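Long-range contacts in mandelate racemase/muconate lactonizing enzyme-like protein (Rubrobacter xylanophilus DSM 9941, PDB 2QQ6), which binds magnesium and probably acts as a lyase of the enolase superfamily, although its substrate is not established: residues M54-L58 / K72-N77; E268-R273 / K294-E300. All blocks are in the same frame, centred on the assembly; numbering follows the deposited sequence.

Contact 1: M54-L58 / K72-N77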
loop_
_atom_site.group_PDB
_atom_site.type_symbol
_atom_site.label_atom_id
_atom_site.label_comp_id
_atom_site.label_asym_id
_atom_site.label_seq_id
_atom_site.Cartn_x
_atom_site.Cartn_y
_atom_site.Cartn_z
HETATM N N MSE B 54 5.372 15.249 1.806
HETATM C CA MSE B 54 4.025 15.784 1.782
HETATM C C MSE B 54 3.880 17.255 2.132
HETATM O O MSE B 54 2.812 17.825 1.939
HETATM C CB MSE B 54 3.156 14.975 2.736
HETATM C CG MSE B 54 2.662 13.669 2.160
HETATM SE SE MSE B 54 1.406 14.013 0.712
HETATM C CE MSE B 54 2.591 13.575 -0.798
ATOM N N GLU B 55 4.938 17.875 2.638
ATOM C CA GLU B 55 4.861 19.272 3.051
ATOM C C GLU B 55 4.532 20.296 1.954
ATOM O O GLU B 55 3.742 21.219 2.182
ATOM C CB GLU B 55 6.159 19.656 3.767
ATOM C CG GLU B 55 6.165 21.049 4.405
ATOM C CD GLU B 55 7.277 21.210 5.440
ATOM O OE1 GLU B 55 8.429 20.816 5.142
ATOM O OE2 GLU B 55 7.003 21.730 6.548
ATOM N N GLU B 56 5.116 20.139 0.768
ATOM C CA GLU B 56 4.874 21.091 -0.315
ATOM C C GLU B 56 3.418 21.159 -0.732
ATOM O O GLU B 56 3.055 21.966 -1.582
ATOM C CB GLU B 56 5.718 20.760 -1.553
ATOM C CG GLU B 56 7.220 20.779 -1.320
ATOM C CD GLU B 56 7.774 19.424 -0.868
ATOM O OE1 GLU B 56 7.094 18.729 -0.070
ATOM O OE2 GLU B 56 8.896 19.063 -1.304
ATOM N N GLN B 57 2.581 20.320 -0.136
ATOM C CA GLN B 57 1.170 20.298 -0.485
ATOM C C GLN B 57 0.293 20.944 0.564
ATOM O O GLN B 57 -0.855 21.279 0.291
ATOM C CB GLN B 57 0.715 18.855 -0.711
ATOM C CG GLN B 57 1.345 18.199 -1.928
ATOM C CD GLN B 57 0.983 18.918 -3.213
ATOM O OE1 GLN B 57 -0.197 19.119 -3.509
ATOM N NE2 GLN B 57 1.995 19.311 -3.984
ATOM N N LEU B 58 0.831 21.138 1.760
ATOM C CA LEU B 58 0.045 21.717 2.839
ATOM C C LEU B 58 0.274 23.196 3.112
ATOM O O LEU B 58 -0.667 23.936 3.423
ATOM C CB LEU B 58 0.287 20.935 4.132
ATOM C CG LEU B 58 -0.120 19.461 4.131
ATOM C CD1 LEU B 58 1.103 18.604 4.419
ATOM C CD2 LEU B 58 -1.219 19.215 5.170
ATOM N N LYS B 72 -6.629 15.736 -0.724
ATOM C CA LYS B 72 -5.637 16.449 -1.512
ATOM C C LYS B 72 -4.410 15.547 -1.619
ATOM O O LYS B 72 -3.911 15.268 -2.710
ATOM C CB LYS B 72 -5.285 17.762 -0.804
ATOM C CG LYS B 72 -4.052 18.498 -1.309
ATOM C CD LYS B 72 -4.356 19.451 -2.440
ATOM C CE LYS B 72 -3.183 20.415 -2.675
ATOM N NZ LYS B 72 -2.969 21.375 -1.547
HETATM N N MSE B 73 -3.948 15.065 -0.472
HETATM C CA MSE B 73 -2.769 14.216 -0.439
HETATM C C MSE B 73 -3.051 12.833 -0.990
HETATM O O MSE B 73 -2.279 12.311 -1.805
HETATM C CB MSE B 73 -2.244 14.095 0.989
HETATM C CG MSE B 73 -1.899 15.421 1.661
HETATM SE SE MSE B 73 -1.366 15.097 3.532
HETATM C CE MSE B 73 -3.144 15.228 4.366
ATOM N N ARG B 74 -4.157 12.242 -0.548
ATOM C CA ARG B 74 -4.520 10.912 -1.008
ATOM C C ARG B 74 -4.576 10.918 -2.520
ATOM O O ARG B 74 -3.931 10.100 -3.173
ATOM C CB ARG B 74 -5.870 10.492 -0.442
ATOM C CG ARG B 74 -5.940 9.018 -0.029
ATOM C CD ARG B 74 -7.375 8.542 -0.071
ATOM N NE ARG B 74 -7.868 8.643 -1.442
ATOM C CZ ARG B 74 -9.129 8.884 -1.764
ATOM N NH1 ARG B 74 -10.027 9.045 -0.801
ATOM N NH2 ARG B 74 -9.482 8.993 -3.040
ATOM N N ARG B 75 -5.339 11.847 -3.084
ATOM C CA ARG B 75 -5.431 11.925 -4.529
ATOM C C ARG B 75 -4.110 12.343 -5.111
ATOM O O ARG B 75 -3.795 11.985 -6.252
ATOM C CB ARG B 75 -6.501 12.914 -4.974
ATOM C CG ARG B 75 -7.866 12.483 -4.572
ATOM C CD ARG B 75 -8.966 13.332 -5.128
ATOM N NE ARG B 75 -10.163 13.026 -4.360
ATOM C CZ ARG B 75 -11.388 13.423 -4.669
ATOM N NH1 ARG B 75 -11.595 14.156 -5.756
ATOM N NH2 ARG B 75 -12.403 13.097 -3.874
ATOM N N TRP B 76 -3.333 13.098 -4.334
ATOM C CA TRP B 76 -2.043 13.561 -4.818
ATOM C C TRP B 76 -1.148 12.376 -5.105
ATOM O O TRP B 76 -0.273 12.438 -5.974
ATOM C CB TRP B 76 -1.370 14.493 -3.805
ATOM C CG TRP B 76 0.002 14.938 -4.268
ATOM C CD1 TRP B 76 1.201 14.425 -3.870
ATOM C CD2 TRP B 76 0.296 15.876 -5.319
ATOM N NE1 TRP B 76 2.220 14.970 -4.611
ATOM C CE2 TRP B 76 1.696 15.862 -5.509
ATOM C CE3 TRP B 76 -0.488 16.718 -6.126
ATOM C CZ2 TRP B 76 2.335 16.656 -6.476
ATOM C CZ3 TRP B 76 0.145 17.511 -7.088
ATOM C CH2 TRP B 76 1.544 17.470 -7.253
ATOM N N ASN B 77 -1.411 11.282 -4.396
ATOM C CA ASN B 77 -0.625 10.066 -4.526
ATOM C C ASN B 77 -1.185 8.984 -5.452
ATOM O O ASN B 77 -0.744 7.835 -5.377
ATOM C CB ASN B 77 -0.407 9.469 -3.130
ATOM C CG ASN B 77 0.497 10.335 -2.249
ATOM O OD1 ASN B 77 1.709 10.408 -2.468
ATOM N ND2 ASN B 77 -0.091 10.993 -1.252
#
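Trp76 turns its CG directly opposite the main-chain N (chi1 178°), which swings the indole out from helix 66-76 to meet Gln57, whose chain bends at chi2 (-62°) and lays its amide flat on the ring. The setting is the N-terminal capping domain of the enolase superfamily, where the loop after helix 44-53 packs against the last turns of helix 66-76. Amide and indole planes are only 14° apart, and Gln57 CD sits 3.7 Å above the plane, over the centre of the Trp76 ring. The two ends of the amide divide the benzene part between them: Gln57 OE1 lies near Trp76 CE3 (3.6 Å), Gln57 NE2 near Trp76 CZ2. Further back, the CG methylene of Gln57 makes a CH-pi contact almost directly above the five-membered ring. The selenomethionine methyl of Met54, CE, approaches Trp76 CD1 obliquely at 3.5 Å. Replacing this tryptophan with an alanine would probably leave the Gln57 amide without its platform and free to turn, and strip the Met54 methyl of its aromatic neighbour. Met54 SE meanwhile rests 3.7 Å from Met73 CB, and Leu58 CD1 extends the apolar patch more loosely to the selenium of Met73, also a selenomethionine. Helix 86-106 borders this patch through Leu91, Ile94 and Leu98, whereas Trp76 also packs on Asp134 of the second subunit. Asn77, just beyond the helix, contributes OD1 near Met54 CE, but its polar partner there is Thr80. Beside the stack, Lys72 crosses Gln57 at about a right angle; its NZ donates to Gln57 O at 2.8 Å, in the carbonyl plane, and its CE lies 3.4 Å from Gln57 OE1.

Contact 2: E268-R273 / K294-E300. With MG (magnesium ion), chain D.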
loop_
_atom_site.group_PDB
_atom_site.type_symbol
_atom_site.label_atom_id
_atom_site.label_comp_id
_atom_site.label_asym_id
_atom_site.label_seq_id
_atom_site.Cartn_x
_atom_site.Cartn_y
_atom_site.Cartn_z
ATOM N N GLU B 268 -7.597 -5.033 10.494
ATOM C CA GLU B 268 -6.351 -4.308 10.730
ATOM C C GLU B 268 -5.409 -4.271 9.529
ATOM O O GLU B 268 -4.453 -3.497 9.505
ATOM C CB GLU B 268 -5.613 -4.897 11.929
ATOM C CG GLU B 268 -5.347 -6.384 11.829
ATOM C CD GLU B 268 -4.435 -6.868 12.921
ATOM O OE1 GLU B 268 -3.274 -6.411 12.954
ATOM O OE2 GLU B 268 -4.874 -7.697 13.747
ATOM N N ASN B 269 -5.672 -5.106 8.531
ATOM C CA ASN B 269 -4.816 -5.128 7.359
ATOM C C ASN B 269 -5.479 -4.594 6.095
ATOM O O ASN B 269 -4.942 -4.730 5.002
ATOM C CB ASN B 269 -4.285 -6.541 7.122
ATOM C CG ASN B 269 -3.236 -6.935 8.133
ATOM O OD1 ASN B 269 -2.294 -6.185 8.385
ATOM N ND2 ASN B 269 -3.388 -8.118 8.719
ATOM N N VAL B 270 -6.643 -3.977 6.244
ATOM C CA VAL B 270 -7.339 -3.404 5.102
ATOM C C VAL B 270 -7.376 -1.888 5.292
ATOM O O VAL B 270 -7.697 -1.411 6.380
ATOM C CB VAL B 270 -8.771 -3.987 4.983
ATOM C CG1 VAL B 270 -9.389 -4.134 6.356
ATOM C CG2 VAL B 270 -9.632 -3.094 4.113
ATOM N N TYR B 271 -7.026 -1.137 4.247
ATOM C CA TYR B 271 -7.008 0.325 4.329
ATOM C C TYR B 271 -8.098 0.974 3.479
ATOM O O TYR B 271 -8.545 0.397 2.494
ATOM C CB TYR B 271 -5.670 0.880 3.833
ATOM C CG TYR B 271 -4.419 0.198 4.333
ATOM C CD1 TYR B 271 -4.157 -1.133 4.032
ATOM C CD2 TYR B 271 -3.469 0.905 5.080
ATOM C CE1 TYR B 271 -2.978 -1.746 4.458
ATOM C CE2 TYR B 271 -2.289 0.304 5.512
ATOM C CZ TYR B 271 -2.049 -1.022 5.196
ATOM O OH TYR B 271 -0.878 -1.625 5.600
ATOM N N THR B 272 -8.499 2.186 3.856
ATOM C CA THR B 272 -9.508 2.986 3.130
ATOM C C THR B 272 -10.931 2.479 3.035
ATOM O O THR B 272 -11.201 1.278 2.991
ATOM C CB THR B 272 -9.092 3.327 1.661
ATOM O OG1 THR B 272 -9.078 2.138 0.866
ATOM C CG2 THR B 272 -7.733 3.988 1.621
ATOM N N ARG B 273 -11.842 3.438 2.966
ATOM C CA ARG B 273 -13.253 3.145 2.871
ATOM C C ARG B 273 -13.543 2.241 1.680
ATOM O O ARG B 273 -14.373 1.338 1.760
ATOM C CB ARG B 273 -14.034 4.447 2.747
ATOM C CG ARG B 273 -13.530 5.368 1.655
ATOM C CD ARG B 273 -14.441 6.573 1.565
ATOM N NE ARG B 273 -13.973 7.562 0.601
ATOM C CZ ARG B 273 -12.910 8.337 0.775
ATOM N NH1 ARG B 273 -12.187 8.251 1.882
ATOM N NH2 ARG B 273 -12.568 9.197 -0.168
ATOM N N LYS B 294 -3.386 3.777 10.953
ATOM C CA LYS B 294 -2.862 2.974 9.860
ATOM C C LYS B 294 -3.740 3.044 8.612
ATOM O O LYS B 294 -3.230 3.194 7.495
ATOM C CB LYS B 294 -2.724 1.521 10.317
ATOM C CG LYS B 294 -1.979 0.597 9.358
ATOM C CD LYS B 294 -2.014 -0.852 9.865
ATOM C CE LYS B 294 -1.383 -1.818 8.874
ATOM N NZ LYS B 294 -1.481 -3.223 9.349
ATOM N N CYS B 295 -5.056 2.961 8.815
ATOM C CA CYS B 295 -6.042 2.962 7.730
ATOM C C CYS B 295 -6.205 4.239 6.918
ATOM O O CYS B 295 -6.383 4.175 5.703
ATOM C CB CYS B 295 -7.407 2.567 8.273
ATOM S SG CYS B 295 -8.178 3.862 9.236
ATOM N N GLY B 296 -6.175 5.395 7.576
ATOM C CA GLY B 296 -6.326 6.645 6.845
ATOM C C GLY B 296 -6.589 7.891 7.669
ATOM O O GLY B 296 -6.469 9.004 7.165
ATOM N N GLY B 297 -6.953 7.707 8.932
ATOM C CA GLY B 297 -7.213 8.845 9.792
ATOM C C GLY B 297 -8.540 8.733 10.498
ATOM O O GLY B 297 -9.345 7.863 10.173
ATOM N N LEU B 298 -8.770 9.620 11.460
ATOM C CA LEU B 298 -10.012 9.627 12.234
ATOM C C LEU B 298 -11.221 9.692 11.316
ATOM O O LEU B 298 -12.159 8.905 11.452
ATOM C CB LEU B 298 -10.037 10.822 13.196
ATOM C CG LEU B 298 -9.040 10.938 14.361
ATOM C CD1 LEU B 298 -7.594 10.931 13.873
ATOM C CD2 LEU B 298 -9.340 12.236 15.099
ATOM N N ALA B 299 -11.197 10.641 10.384
ATOM C CA ALA B 299 -12.285 10.798 9.428
ATOM C C ALA B 299 -12.547 9.470 8.713
ATOM O O ALA B 299 -13.663 8.953 8.745
ATOM C CB ALA B 299 -11.939 11.878 8.421
ATOM N N GLU B 300 -11.513 8.921 8.078
ATOM C CA GLU B 300 -11.627 7.645 7.373
ATOM C C GLU B 300 -12.227 6.609 8.302
ATOM O O GLU B 300 -13.218 5.963 7.984
ATOM C CB GLU B 300 -10.252 7.148 6.922
ATOM C CG GLU B 300 -10.319 5.999 5.930
ATOM C CD GLU B 300 -10.705 6.456 4.535
ATOM O OE1 GLU B 300 -11.670 7.241 4.404
ATOM O OE2 GLU B 300 -10.046 6.027 3.569
HETATM MG MG MG D . -4.014 -8.424 15.447
HETATM O O HOH W 1 -1.531 -4.543 11.998
#
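Lys294 NZ is gripped from several directions: it donates to Glu268 O at 3.0 Å, more weakly to Asn269 OD1, and to a water. The same water gives a hydrogen to Glu268 OE1, so it links the amine to a carboxylate whose other oxygen, OE2, binds magnesium at 2.0 Å. Asp216 and Glu242 complete the protein's share of the metal site. Lys294 reaches this position fully stretched, CG anti to the backbone N (chi1 -171°) and every later bond extended, and on the way its CE passes 3.3 Å from Tyr271 OH. The tyrosine ring presents its edge to the backbone of the same lysine, with Lys294 O close to the ring plane and 3.3 Å from Tyr271 CD2; that carbonyl accepts a hydrogen bond from Thr89 of helix 86-106. Both segments belong to the TIM-barrel domain of the enolase superfamily: 268-273 leads from strand 264-266 into helix 272-282, and 294-300 runs from the short helix 292-295 into helix 298-310, after the neighbouring parallel strand 287-288. Here Phe79 of the second subunit packs on both Glu268 and Lys294. Gly296, with its positive phi, ends the short helix before 298-310. Farther from the metal, Glu300 uses its two oxygens separately. Its OE1 takes the salt bridge from Arg273 NH1 at 2.8 Å through the syn lone pair, lying in the guanidinium plane, although carboxylate and guanidinium are turned 77° against each other and the N-H is noticeably bent from the line to OE1 (131°). Its OE2 accepts a weak bond from Arg273 N at 3.2 Å, near the start of helix 272-282.

How the contacts relate
The pair illustrates how chemistry follows position in a two-domain enzyme. Contact 1 is partly buried in the capping domain, away from the metal, and relies chiefly on stacking and selenomethionine packing, with one lysine-to-carbonyl bond across it. Contact 2 is buried in the barrel, where polar and ionic groups dominate and one end binds magnesium. Their centres are about 17 Å apart, yet they share neighbours: helix 86-106 touches side chains of both, and the second subunit packs against each. Glu71, one residue before segment 72-77, forms salt bridges with Arg74 and Arg273, so its carboxylate connects the helix of contact 1 to segment 268-273 across the domain boundary.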